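Local coordinates for periplasmic binding protein (Sulfurospirillum deleyianum, PDB 4PAG) that probably captures a solute in the periplasm and delivers it to an ABC transporter, as the solute-binding component of the uptake system, at residues S31-V36 against L117-D122; T171-A176 against S286-T291; R188-E193 against R271-M276; K239-E244 against K251-K256. All coordinates share one frame; numbering follows the deposited sequence.

Contact 1: residues S31-V36 against L117-D122; sequences SFMIYV and LKVNID
The methyl end of selenomethionine M33 bridges V119 and I121, its CE lying 4.2 Å from V119 CG2 and equally far from I121 CG2. Both touches are apolar, and both of the methyls it meets belong to residues that direct their CB atoms toward the helix: V119 ends strand 116-119 and I121 lies just beyond it, in the loop. The M33 chain leaves the helix with CG anti to the backbone N (chi1 -179°), runs on extended, and bends at SE (chi3 44°); that final bend sets CE against the two branched residues. The M33 and I121 side chains run antiparallel past one another, and I121 meets CE through its short branch, CG2.

This is a light contact: the closest CA atoms, of M33 and I121, are 10.6 Å apart, and one side chain does the spanning from the helix. The three touching residues are nevertheless buried, so the looseness lies in the spacing of the backbones. The solvent side is that of N120, an exposed residue between V119 and I121, whose OD1 accepts a weak bond from D122 N. V130 and F131 of helix 127-138 also pack on M33, I30 and P29 of helix 28-37 reach V119 and I121, and strand 92-96 pairs with strand 116-119 at the edge of the three-stranded parallel sheet.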
loop_
_atom_site.group_PDB
_atom_site.type_symbol
_atom_site.label_atom_id
_atom_site.label_comp_id
_atom_site.label_asym_id
_atom_site.label_seq_id
_atom_site.Cartn_x
_atom_site.Cartn_y
_atom_site.Cartn_z
ATOM N N SER A 31 3.987 -4.720 8.368
ATOM C CA SER A 31 3.228 -5.838 8.902
ATOM C C SER A 31 2.486 -6.601 7.798
ATOM O O SER A 31 2.504 -7.824 7.796
ATOM C CB SER A 31 2.262 -5.355 9.985
ATOM O OG SER A 31 3.019 -4.790 11.048
ATOM N N PHE A 32 1.859 -5.888 6.857
ATOM C CA PHE A 32 1.147 -6.547 5.751
ATOM C C PHE A 32 2.099 -7.385 4.893
ATOM O O PHE A 32 1.757 -8.477 4.456
ATOM C CB PHE A 32 0.420 -5.518 4.864
ATOM C CG PHE A 32 -0.802 -4.883 5.491
ATOM C CD1 PHE A 32 -1.132 -5.057 6.829
ATOM C CD2 PHE A 32 -1.614 -4.060 4.717
ATOM C CE1 PHE A 32 -2.260 -4.446 7.370
ATOM C CE2 PHE A 32 -2.741 -3.447 5.254
ATOM C CZ PHE A 32 -3.061 -3.634 6.582
HETATM N N MSE A 33 3.299 -6.872 4.660
HETATM C CA MSE A 33 4.301 -7.560 3.840
HETATM C C MSE A 33 4.842 -8.787 4.542
HETATM O O MSE A 33 5.034 -9.842 3.924
HETATM C CB MSE A 33 5.403 -6.549 3.534
HETATM C CG MSE A 33 6.510 -7.128 2.669
HETATM SE SE MSE A 33 7.560 -5.645 1.897
HETATM C CE MSE A 33 7.760 -4.471 3.456
ATOM N N ILE A 34 5.090 -8.673 5.842
ATOM C CA ILE A 34 5.520 -9.837 6.621
ATOM C C ILE A 34 4.434 -10.913 6.583
ATOM O O ILE A 34 4.741 -12.103 6.479
ATOM C CB ILE A 34 5.847 -9.473 8.080
ATOM C CG1 ILE A 34 7.059 -8.533 8.141
ATOM C CG2 ILE A 34 6.127 -10.732 8.895
ATOM C CD1 ILE A 34 7.270 -7.870 9.494
ATOM N N TYR A 35 3.169 -10.493 6.651
ATOM C CA TYR A 35 2.058 -11.444 6.604
ATOM C C TYR A 35 2.159 -12.371 5.389
ATOM O O TYR A 35 2.069 -13.587 5.529
ATOM C CB TYR A 35 0.674 -10.759 6.624
ATOM C CG TYR A 35 -0.381 -11.797 6.383
ATOM C CD1 TYR A 35 -0.848 -12.596 7.422
ATOM C CD2 TYR A 35 -0.818 -12.072 5.096
ATOM C CE1 TYR A 35 -1.752 -13.619 7.183
ATOM C CE2 TYR A 35 -1.712 -13.088 4.847
ATOM C CZ TYR A 35 -2.183 -13.856 5.889
ATOM O OH TYR A 35 -3.087 -14.858 5.623
ATOM N N VAL A 36 2.332 -11.799 4.200
ATOM C CA VAL A 36 2.315 -12.607 2.982
ATOM C C VAL A 36 3.562 -13.486 2.834
ATOM O O VAL A 36 3.515 -14.479 2.135
ATOM C CB VAL A 36 2.051 -11.779 1.689
ATOM C CG1 VAL A 36 0.610 -11.279 1.670
ATOM C CG2 VAL A 36 3.037 -10.635 1.527
ATOM N N LEU A 117 15.850 -3.206 11.735
ATOM C CA LEU A 117 16.241 -2.945 10.359
ATOM C C LEU A 117 15.202 -2.036 9.763
ATOM O O LEU A 117 14.079 -1.972 10.258
ATOM C CB LEU A 117 16.279 -4.242 9.560
ATOM C CG LEU A 117 17.009 -5.409 10.233
ATOM C CD1 LEU A 117 16.944 -6.656 9.369
ATOM C CD2 LEU A 117 18.447 -5.035 10.535
ATOM N N LYS A 118 15.562 -1.340 8.696
ATOM C CA LYS A 118 14.599 -0.519 7.987
ATOM C C LYS A 118 14.634 -0.821 6.500
ATOM O O LYS A 118 15.686 -1.157 5.949
ATOM C CB LYS A 118 14.833 0.968 8.274
ATOM C CG LYS A 118 16.124 1.579 7.751
ATOM C CD LYS A 118 16.198 3.017 8.249
ATOM C CE LYS A 118 17.141 3.884 7.440
ATOM N NZ LYS A 118 18.528 3.821 7.952
ATOM N N VAL A 119 13.474 -0.706 5.860
ATOM C CA VAL A 119 13.351 -0.994 4.440
ATOM C C VAL A 119 12.704 0.179 3.712
ATOM O O VAL A 119 11.775 0.811 4.222
ATOM C CB VAL A 119 12.566 -2.302 4.184
ATOM C CG1 VAL A 119 13.271 -3.476 4.855
ATOM C CG2 VAL A 119 11.131 -2.200 4.677
ATOM N N ASN A 120 13.219 0.463 2.522
ATOM C CA ASN A 120 12.780 1.595 1.729
ATOM C C ASN A 120 11.766 1.151 0.676
ATOM O O ASN A 120 12.134 0.579 -0.346
ATOM C CB ASN A 120 13.989 2.265 1.075
ATOM C CG ASN A 120 13.637 3.579 0.410
ATOM O OD1 ASN A 120 12.472 3.862 0.147
ATOM N ND2 ASN A 120 14.642 4.386 0.137
ATOM N N ILE A 121 10.496 1.444 0.919
ATOM C CA ILE A 121 9.412 0.954 0.058
ATOM C C ILE A 121 8.627 2.061 -0.640
ATOM O O ILE A 121 7.579 1.803 -1.234
ATOM C CB ILE A 121 8.422 0.096 0.863
ATOM C CG1 ILE A 121 7.976 0.839 2.127
ATOM C CG2 ILE A 121 9.070 -1.226 1.222
ATOM C CD1 ILE A 121 6.682 0.332 2.716
ATOM N N ASP A 122 9.121 3.290 -0.582
ATOM C CA ASP A 122 8.369 4.408 -1.138
ATOM C C ASP A 122 8.228 4.301 -2.660
ATOM O O ASP A 122 7.141 4.507 -3.201
ATOM C CB ASP A 122 8.992 5.729 -0.712
ATOM C CG ASP A 122 8.683 6.078 0.750
ATOM O OD1 ASP A 122 7.887 5.369 1.423
ATOM O OD2 ASP A 122 9.239 7.073 1.228
#

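Contact 2: residues T171-A176 against S286-T291; sequences TKVYYA and SKLYPT
Y289 OH is gripped from two sides of the chain: T171 N donates to it at 3.0 Å in a fairly straight bond of 162°, and G199 O is its second hydrogen-bond partner, so the phenol oxygen links T171 to a neighbouring loop. Beside it, T171 OG1 donates to L288 O over 2.8 Å, the shortest polar bond across these segments, approaching from above the carbonyl plane (38° out of it). One threonine thus grips two consecutive residues at the helix end, a carbonyl with its hydroxyl and a phenol with its amide. The Y289 ring lies obliquely to T171 OG1, which comes within 3.2 Å of CE1.

The apolar half gathers on one methyl: L288 CD2 is 3.9 Å from both T171 CG2 and V173 CB. With OG1 beside the backbone N (chi1 -58°), the T171 hydroxyl faces L288 O and the anti methyl CG2 faces L288 CD2. The V173 and L288 side chains are set nearly perpendicular. The contact ties T171 and V173 to the C-terminal end of helix 277-288; strand 172-176 pairs with strand 201-202, while V229 of strand 229-232 packs on T171 and L288.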
loop_
_atom_site.group_PDB
_atom_site.type_symbol
_atom_site.label_atom_id
_atom_site.label_comp_id
_atom_site.label_asym_id
_atom_site.label_seq_id
_atom_site.Cartn_x
_atom_site.Cartn_y
_atom_site.Cartn_z
ATOM N N THR A 171 -3.288 10.591 -18.733
ATOM C CA THR A 171 -4.641 10.832 -18.228
ATOM C C THR A 171 -4.614 11.675 -16.953
ATOM O O THR A 171 -3.956 11.311 -15.989
ATOM C CB THR A 171 -5.336 9.485 -17.948
ATOM O OG1 THR A 171 -5.366 8.715 -19.152
ATOM C CG2 THR A 171 -6.766 9.663 -17.424
ATOM N N LYS A 172 -5.338 12.795 -16.945
ATOM C CA LYS A 172 -5.472 13.603 -15.732
ATOM C C LYS A 172 -6.341 12.876 -14.705
ATOM O O LYS A 172 -7.449 12.428 -15.017
ATOM C CB LYS A 172 -6.066 14.973 -16.047
ATOM C CG LYS A 172 -5.165 15.851 -16.906
ATOM C CD LYS A 172 -5.929 17.004 -17.536
ATOM C CE LYS A 172 -6.415 18.010 -16.510
ATOM N NZ LYS A 172 -7.419 18.951 -17.097
ATOM N N VAL A 173 -5.830 12.756 -13.482
ATOM C CA VAL A 173 -6.527 12.032 -12.432
ATOM C C VAL A 173 -6.557 12.838 -11.124
ATOM O O VAL A 173 -5.568 13.476 -10.736
ATOM C CB VAL A 173 -5.934 10.601 -12.235
ATOM C CG1 VAL A 173 -4.441 10.628 -11.949
ATOM C CG2 VAL A 173 -6.659 9.844 -11.131
ATOM N N TYR A 174 -7.715 12.811 -10.467
ATOM C CA TYR A 174 -7.907 13.391 -9.154
ATOM C C TYR A 174 -8.117 12.262 -8.156
ATOM O O TYR A 174 -8.973 11.403 -8.347
ATOM C CB TYR A 174 -9.115 14.334 -9.141
ATOM C CG TYR A 174 -9.416 14.902 -7.775
ATOM C CD1 TYR A 174 -8.516 15.757 -7.150
ATOM C CD2 TYR A 174 -10.582 14.568 -7.094
ATOM C CE1 TYR A 174 -8.771 16.268 -5.893
ATOM C CE2 TYR A 174 -10.850 15.078 -5.830
ATOM C CZ TYR A 174 -9.936 15.930 -5.240
ATOM O OH TYR A 174 -10.174 16.453 -4.002
ATOM N N TYR A 175 -7.317 12.263 -7.096
ATOM C CA TYR A 175 -7.439 11.279 -6.027
ATOM C C TYR A 175 -8.337 11.863 -4.946
ATOM O O TYR A 175 -7.938 12.775 -4.226
ATOM C CB TYR A 175 -6.049 10.952 -5.476
ATOM C CG TYR A 175 -5.988 9.905 -4.385
ATOM C CD1 TYR A 175 -6.907 8.860 -4.315
ATOM C CD2 TYR A 175 -4.980 9.952 -3.432
ATOM C CE1 TYR A 175 -6.827 7.898 -3.315
ATOM C CE2 TYR A 175 -4.890 9.002 -2.433
ATOM C CZ TYR A 175 -5.815 7.980 -2.368
ATOM O OH TYR A 175 -5.710 7.050 -1.351
ATOM N N ALA A 176 -9.566 11.361 -4.861
ATOM C CA ALA A 176 -10.564 11.947 -3.971
ATOM C C ALA A 176 -10.578 11.209 -2.650
ATOM O O ALA A 176 -10.972 10.054 -2.581
ATOM C CB ALA A 176 -11.940 11.911 -4.611
ATOM N N SER A 286 -5.471 0.317 -15.778
ATOM C CA SER A 286 -6.637 -0.186 -16.510
ATOM C C SER A 286 -7.770 0.844 -16.542
ATOM O O SER A 286 -8.522 0.905 -17.508
ATOM C CB SER A 286 -7.142 -1.510 -15.921
ATOM O OG SER A 286 -7.891 -1.322 -14.721
ATOM N N LYS A 287 -7.883 1.651 -15.494
ATOM C CA LYS A 287 -8.898 2.699 -15.438
ATOM C C LYS A 287 -8.456 3.977 -16.164
ATOM O O LYS A 287 -9.280 4.650 -16.767
ATOM C CB LYS A 287 -9.260 3.016 -13.984
ATOM C CG LYS A 287 -9.824 1.842 -13.191
ATOM C CD LYS A 287 -11.007 1.168 -13.883
ATOM C CE LYS A 287 -11.593 0.068 -13.016
ATOM N NZ LYS A 287 -12.389 -0.878 -13.837
ATOM N N LEU A 288 -7.168 4.307 -16.106
ATOM C CA LEU A 288 -6.638 5.490 -16.800
ATOM C C LEU A 288 -6.573 5.314 -18.329
ATOM O O LEU A 288 -6.712 6.280 -19.075
ATOM C CB LEU A 288 -5.245 5.832 -16.271
ATOM C CG LEU A 288 -5.087 6.180 -14.785
ATOM C CD1 LEU A 288 -3.620 6.498 -14.491
ATOM C CD2 LEU A 288 -5.982 7.334 -14.372
ATOM N N TYR A 289 -6.365 4.078 -18.772
ATOM C CA TYR A 289 -6.112 3.754 -20.175
ATOM C C TYR A 289 -6.978 2.578 -20.608
ATOM O O TYR A 289 -6.465 1.519 -20.954
ATOM C CB TYR A 289 -4.624 3.461 -20.376
ATOM C CG TYR A 289 -3.799 4.651 -19.982
ATOM C CD1 TYR A 289 -3.786 5.789 -20.781
ATOM C CD2 TYR A 289 -3.100 4.684 -18.770
ATOM C CE1 TYR A 289 -3.072 6.907 -20.419
ATOM C CE2 TYR A 289 -2.378 5.812 -18.399
ATOM C CZ TYR A 289 -2.377 6.921 -19.231
ATOM O OH TYR A 289 -1.677 8.055 -18.902
ATOM N N PRO A 290 -8.309 2.768 -20.595
ATOM C CA PRO A 290 -9.223 1.652 -20.888
ATOM C C PRO A 290 -9.057 1.057 -22.287
ATOM O O PRO A 290 -9.325 -0.128 -22.474
ATOM C CB PRO A 290 -10.622 2.261 -20.713
ATOM C CG PRO A 290 -10.436 3.730 -20.729
ATOM C CD PRO A 290 -9.034 4.007 -20.260
ATOM N N THR A 291 -8.613 1.855 -23.251
ATOM C CA THR A 291 -8.400 1.342 -24.601
ATOM C C THR A 291 -6.955 0.888 -24.855
ATOM O O THR A 291 -6.733 -0.012 -25.654
ATOM C CB THR A 291 -8.822 2.371 -25.665
ATOM O OG1 THR A 291 -8.033 3.558 -25.532
ATOM C CG2 THR A 291 -10.287 2.720 -25.503
#

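Contact 3: residues R188-E193 against R271-M276; sequences RSFHSE and RPPSFM
Stacking dominates: the R271 guanidinium lies flat on H191, planes 8° apart and centres 3.6 Å apart, with NH1 over one face 3.3 Å from CE1. F190 CE1 covers the opposite face of the imidazole, toward its rim. A bend at chi2 (-61°) folds the arginine chain back to lay its end on the ring.

Polar bonds fix both flat groups. D270 OD1 is hydrogen-bonded to H191 ND1 and V211 O to NE2, while E185 and E177 form salt bridges with R271 NH2 and V212 O accepts from NH1. The carboxylates probably offset the arginine's charge beside the ring.

Apolar contact is supplied by P273, whose CG sits 3.8 Å from F190 CD1, oblique to the phenyl ring.

Local bonds shape each loop: S189 OG accepts from H191 N in an ST turn, and S274 OG caps M276 N ahead of helix 277-288. The result is a guanidinium-imidazole stack joining two loops near the middle of the two-lobed solute-binding fold, not itself touching the bound histidine.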
loop_
_atom_site.group_PDB
_atom_site.type_symbol
_atom_site.label_atom_id
_atom_site.label_comp_id
_atom_site.label_asym_id
_atom_site.label_seq_id
_atom_site.Cartn_x
_atom_site.Cartn_y
_atom_site.Cartn_z
ATOM N N ARG A 188 3.471 14.454 -5.690
ATOM C CA ARG A 188 4.628 13.766 -5.110
ATOM C C ARG A 188 4.351 13.475 -3.638
ATOM O O ARG A 188 4.490 14.348 -2.778
ATOM C CB ARG A 188 5.892 14.607 -5.294
ATOM C CG ARG A 188 6.480 14.507 -6.703
ATOM C CD ARG A 188 7.123 15.819 -7.141
ATOM N NE ARG A 188 6.101 16.850 -7.319
ATOM C CZ ARG A 188 6.313 18.166 -7.322
ATOM N NH1 ARG A 188 7.541 18.671 -7.165
ATOM N NH2 ARG A 188 5.274 18.987 -7.484
ATOM N N SER A 189 3.942 12.239 -3.362
ATOM C CA SER A 189 3.522 11.825 -2.020
ATOM C C SER A 189 3.554 10.319 -1.949
ATOM O O SER A 189 3.198 9.661 -2.927
ATOM C CB SER A 189 2.092 12.300 -1.747
ATOM O OG SER A 189 1.520 11.650 -0.612
ATOM N N PHE A 190 3.943 9.749 -0.807
ATOM C CA PHE A 190 3.897 8.295 -0.713
ATOM C C PHE A 190 2.462 7.744 -0.689
ATOM O O PHE A 190 2.248 6.546 -0.907
ATOM C CB PHE A 190 4.815 7.696 0.373
ATOM C CG PHE A 190 4.509 8.091 1.796
ATOM C CD1 PHE A 190 3.328 7.710 2.424
ATOM C CD2 PHE A 190 5.481 8.737 2.560
ATOM C CE1 PHE A 190 3.089 8.032 3.754
ATOM C CE2 PHE A 190 5.249 9.057 3.889
ATOM C CZ PHE A 190 4.045 8.704 4.489
ATOM N N HIS A 191 1.486 8.618 -0.481
ATOM C CA HIS A 191 0.075 8.230 -0.550
ATOM C C HIS A 191 -0.497 8.133 -1.968
ATOM O O HIS A 191 -1.490 7.435 -2.173
ATOM C CB HIS A 191 -0.765 9.200 0.274
ATOM C CG HIS A 191 -0.510 9.105 1.745
ATOM N ND1 HIS A 191 -0.808 7.975 2.476
ATOM C CD2 HIS A 191 0.027 9.987 2.618
ATOM C CE1 HIS A 191 -0.478 8.173 3.742
ATOM N NE2 HIS A 191 0.029 9.387 3.853
ATOM N N SER A 192 0.120 8.822 -2.931
ATOM C CA SER A 192 -0.357 8.839 -4.327
ATOM C C SER A 192 0.584 8.180 -5.345
ATOM O O SER A 192 0.260 8.110 -6.529
ATOM C CB SER A 192 -0.621 10.280 -4.768
ATOM O OG SER A 192 0.575 11.033 -4.776
ATOM N N GLU A 193 1.725 7.678 -4.881
ATOM C CA GLU A 193 2.744 7.069 -5.749
ATOM C C GLU A 193 2.235 6.117 -6.858
ATOM O O GLU A 193 2.692 6.236 -7.995
ATOM C CB GLU A 193 3.804 6.357 -4.891
ATOM C CG GLU A 193 4.999 5.829 -5.671
ATOM C CD GLU A 193 4.890 4.356 -6.050
ATOM O OE1 GLU A 193 3.940 3.669 -5.602
ATOM O OE2 GLU A 193 5.776 3.869 -6.792
ATOM N N ARG A 271 -3.221 3.784 2.577
ATOM C CA ARG A 271 -3.866 3.641 3.882
ATOM C C ARG A 271 -3.954 2.164 4.300
ATOM O O ARG A 271 -5.012 1.690 4.699
ATOM C CB ARG A 271 -5.276 4.280 3.869
ATOM C CG ARG A 271 -5.358 5.663 3.244
ATOM C CD ARG A 271 -4.504 6.705 3.962
ATOM N NE ARG A 271 -4.377 7.928 3.171
ATOM C CZ ARG A 271 -3.833 9.070 3.601
ATOM N NH1 ARG A 271 -3.378 9.192 4.842
ATOM N NH2 ARG A 271 -3.755 10.107 2.780
ATOM N N PRO A 272 -2.824 1.438 4.243
ATOM C CA PRO A 272 -1.464 1.895 4.004
ATOM C C PRO A 272 -0.942 1.767 2.568
ATOM O O PRO A 272 -1.441 0.951 1.790
ATOM C CB PRO A 272 -0.653 0.934 4.861
ATOM C CG PRO A 272 -1.400 -0.359 4.706
ATOM C CD PRO A 272 -2.852 0.011 4.609
ATOM N N PRO A 273 0.105 2.543 2.243
ATOM C CA PRO A 273 0.971 2.192 1.126
ATOM C C PRO A 273 1.515 0.794 1.405
ATOM O O PRO A 273 1.875 0.501 2.541
ATOM C CB PRO A 273 2.104 3.219 1.195
ATOM C CG PRO A 273 1.672 4.256 2.152
ATOM C CD PRO A 273 0.633 3.660 3.039
ATOM N N SER A 274 1.518 -0.080 0.409
ATOM C CA SER A 274 2.017 -1.435 0.608
ATOM C C SER A 274 2.302 -2.132 -0.717
ATOM O O SER A 274 2.015 -1.605 -1.799
ATOM C CB SER A 274 1.009 -2.277 1.402
ATOM O OG SER A 274 -0.045 -2.741 0.563
ATOM N N PHE A 275 2.856 -3.334 -0.597
ATOM C CA PHE A 275 3.091 -4.220 -1.731
ATOM C C PHE A 275 1.838 -4.475 -2.593
ATOM O O PHE A 275 1.957 -4.895 -3.740
ATOM C CB PHE A 275 3.618 -5.560 -1.221
ATOM C CG PHE A 275 2.559 -6.407 -0.607
ATOM C CD1 PHE A 275 2.240 -6.277 0.728
ATOM C CD2 PHE A 275 1.836 -7.306 -1.387
ATOM C CE1 PHE A 275 1.227 -7.047 1.286
ATOM C CE2 PHE A 275 0.828 -8.066 -0.838
ATOM C CZ PHE A 275 0.523 -7.942 0.508
HETATM N N MSE A 276 0.644 -4.249 -2.049
HETATM C CA MSE A 276 -0.596 -4.394 -2.836
HETATM C C MSE A 276 -0.569 -3.538 -4.087
HETATM O O MSE A 276 -1.280 -3.825 -5.066
HETATM C CB MSE A 276 -1.830 -3.983 -2.035
HETATM C CG MSE A 276 -2.126 -4.849 -0.820
HETATM SE SE MSE A 276 -2.561 -6.710 -1.294
HETATM C CE MSE A 276 -4.276 -6.414 -2.227
#

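Contact 4: residues K239-E244 against K251-K256; sequences KTVFRE and KAVQNK
V241 and F242, on the last turns of helix 235-243, meet V253 of the short helix 251-254 and K256 just after it, where a Schellman motif ends the helix. The two helices follow closely in the chain and come together in a helix-loop-helix arrangement beside strand 258-260, at the edge of the four-stranded parallel sheet.

The apolar part rests on two valines. V241 CG2 and V253 CG2 touch at 3.8 Å as the two side chains run antiparallel past one another. The position of V241 CG2 anti to its own amide nitrogen (CG1 chi1 75°) carries that methyl out to V253. W247 and V258 also pack on V241, so this side is the buried one.

The aromatic part lies toward solvent. F242 turns the edge of its ring to the second helix: V253 O and K256 CA both sit near the ring plane, the latter 4.2 Å from CZ. V253 CG1 is farther from the ring, 4.3 Å from CE1, and V258 packs on the phenyl as well. The exposed lysine chain leads away after its CG passes the ring.

A backbone bond closes the helix end. K256 has positive phi (58°), and its N donates to V253 O over 3.1 Å. That same carbonyl oxygen lies 3.8 Å from F242 CE1, at the ring edge.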
loop_
_atom_site.group_PDB
_atom_site.type_symbol
_atom_site.label_atom_id
_atom_site.label_comp_id
_atom_site.label_asym_id
_atom_site.label_seq_id
_atom_site.Cartn_x
_atom_site.Cartn_y
_atom_site.Cartn_z
ATOM N N LYS A 239 -20.804 7.072 -3.454
ATOM C CA LYS A 239 -22.264 7.217 -3.600
ATOM C C LYS A 239 -22.666 8.676 -3.812
ATOM O O LYS A 239 -23.436 8.995 -4.716
ATOM C CB LYS A 239 -23.003 6.682 -2.366
ATOM C CG LYS A 239 -22.866 5.195 -2.071
ATOM C CD LYS A 239 -23.122 4.326 -3.291
ATOM C CE LYS A 239 -24.012 3.131 -2.973
ATOM N NZ LYS A 239 -25.450 3.497 -3.121
ATOM N N THR A 240 -22.137 9.554 -2.970
ATOM C CA THR A 240 -22.466 10.980 -3.021
ATOM C C THR A 240 -22.215 11.596 -4.393
ATOM O O THR A 240 -23.059 12.345 -4.904
ATOM C CB THR A 240 -21.661 11.755 -1.963
ATOM O OG1 THR A 240 -22.150 11.413 -0.661
ATOM C CG2 THR A 240 -21.778 13.261 -2.151
ATOM N N VAL A 241 -21.070 11.271 -4.992
ATOM C CA VAL A 241 -20.641 11.913 -6.237
ATOM C C VAL A 241 -21.579 11.597 -7.413
ATOM O O VAL A 241 -21.648 12.363 -8.372
ATOM C CB VAL A 241 -19.151 11.579 -6.573
ATOM C CG1 VAL A 241 -18.994 10.162 -7.083
ATOM C CG2 VAL A 241 -18.581 12.562 -7.584
ATOM N N PHE A 242 -22.309 10.486 -7.324
ATOM C CA PHE A 242 -23.333 10.139 -8.321
ATOM C C PHE A 242 -24.767 10.481 -7.906
ATOM O O PHE A 242 -25.669 10.491 -8.751
ATOM C CB PHE A 242 -23.235 8.659 -8.681
ATOM C CG PHE A 242 -22.062 8.336 -9.550
ATOM C CD1 PHE A 242 -22.017 8.783 -10.862
ATOM C CD2 PHE A 242 -20.989 7.609 -9.054
ATOM C CE1 PHE A 242 -20.925 8.501 -11.667
ATOM C CE2 PHE A 242 -19.901 7.311 -9.857
ATOM C CZ PHE A 242 -19.866 7.763 -11.163
ATOM N N ARG A 243 -24.978 10.764 -6.624
ATOM C CA ARG A 243 -26.301 11.140 -6.107
ATOM C C ARG A 243 -26.512 12.663 -6.154
ATOM O O ARG A 243 -27.554 13.117 -6.622
ATOM C CB ARG A 243 -26.492 10.604 -4.682
ATOM C CG ARG A 243 -27.874 10.838 -4.085
ATOM C CD ARG A 243 -27.959 10.459 -2.606
ATOM N NE ARG A 243 -27.068 11.262 -1.760
ATOM C CZ ARG A 243 -25.907 10.849 -1.239
ATOM N NH1 ARG A 243 -25.457 9.624 -1.450
ATOM N NH2 ARG A 243 -25.191 11.677 -0.489
ATOM N N GLU A 244 -25.533 13.439 -5.684
ATOM C CA GLU A 244 -25.658 14.902 -5.617
ATOM C C GLU A 244 -25.449 15.571 -6.983
ATOM O O GLU A 244 -24.430 15.365 -7.647
ATOM C CB GLU A 244 -24.679 15.495 -4.603
ATOM C CG GLU A 244 -25.075 15.299 -3.145
ATOM C CD GLU A 244 -24.114 15.972 -2.170
ATOM O OE1 GLU A 244 -24.336 15.848 -0.949
ATOM O OE2 GLU A 244 -23.133 16.619 -2.611
ATOM N N LYS A 251 -16.753 16.285 -16.092
ATOM C CA LYS A 251 -16.784 15.356 -17.224
ATOM C C LYS A 251 -16.523 13.908 -16.775
ATOM O O LYS A 251 -17.108 12.978 -17.313
ATOM C CB LYS A 251 -15.781 15.762 -18.313
ATOM C CG LYS A 251 -15.988 17.158 -18.898
ATOM C CD LYS A 251 -17.056 17.220 -19.991
ATOM C CE LYS A 251 -17.124 18.621 -20.603
ATOM N NZ LYS A 251 -18.096 18.791 -21.734
ATOM N N ALA A 252 -15.647 13.712 -15.791
ATOM C CA ALA A 252 -15.392 12.373 -15.276
ATOM C C ALA A 252 -16.685 11.749 -14.749
ATOM O O ALA A 252 -16.912 10.552 -14.922
ATOM C CB ALA A 252 -14.328 12.402 -14.185
ATOM N N VAL A 253 -17.534 12.570 -14.131
ATOM C CA VAL A 253 -18.794 12.093 -13.567
ATOM C C VAL A 253 -19.788 11.770 -14.688
ATOM O O VAL A 253 -20.436 10.724 -14.658
ATOM C CB VAL A 253 -19.373 13.095 -12.544
ATOM C CG1 VAL A 253 -20.800 12.731 -12.155
ATOM C CG2 VAL A 253 -18.479 13.155 -11.312
ATOM N N GLN A 254 -19.881 12.663 -15.672
ATOM C CA GLN A 254 -20.663 12.424 -16.892
ATOM C C GLN A 254 -20.277 11.132 -17.601
ATOM O O GLN A 254 -21.142 10.380 -18.042
ATOM C CB GLN A 254 -20.491 13.585 -17.871
ATOM C CG GLN A 254 -21.093 14.890 -17.392
ATOM C CD GLN A 254 -22.607 14.872 -17.375
ATOM O OE1 GLN A 254 -23.231 14.129 -18.117
ATOM N NE2 GLN A 254 -23.200 15.690 -16.528
ATOM N N ASN A 255 -18.976 10.880 -17.708
ATOM C CA ASN A 255 -18.468 9.675 -18.355
ATOM C C ASN A 255 -18.401 8.447 -17.435
ATOM O O ASN A 255 -17.993 7.383 -17.877
ATOM C CB ASN A 255 -17.079 9.947 -18.950
ATOM C CG ASN A 255 -17.094 11.024 -20.013
ATOM O OD1 ASN A 255 -18.041 11.136 -20.778
ATOM N ND2 ASN A 255 -16.030 11.817 -20.074
ATOM N N LYS A 256 -18.799 8.600 -16.171
ATOM C CA LYS A 256 -18.765 7.514 -15.179
ATOM C C LYS A 256 -17.353 6.946 -14.986
ATOM O O LYS A 256 -17.177 5.774 -14.677
ATOM C CB LYS A 256 -19.756 6.407 -15.546
ATOM C CG LYS A 256 -21.171 6.916 -15.809
ATOM C CD LYS A 256 -21.993 5.870 -16.542
ATOM C CE LYS A 256 -23.484 6.106 -16.386
ATOM N NZ LYS A 256 -23.918 7.423 -16.929
#

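Contact 1 closes first along the chain, at the three-stranded parallel sheet. The chain span enclosed by contact 2 contains contact 3, which in turn encloses contact 4. Contacts 2 and 4 lie on the same side of the chain's centre, 15 Å between centres, contact 2 on the four-stranded sheet and contact 4 on helices packed on its strand 258-260. Contact 1 is on the opposite side, about 28 Å and 36 Å from them between centres. Contact 3 touches contacts 1 and 2, through F32 with P272 and Y175 with H191; helix 277-288 runs from contact 3 to contact 2. Two sheet-based lobes with contact 3 between them are consistent with a two-lobed solute-binding fold.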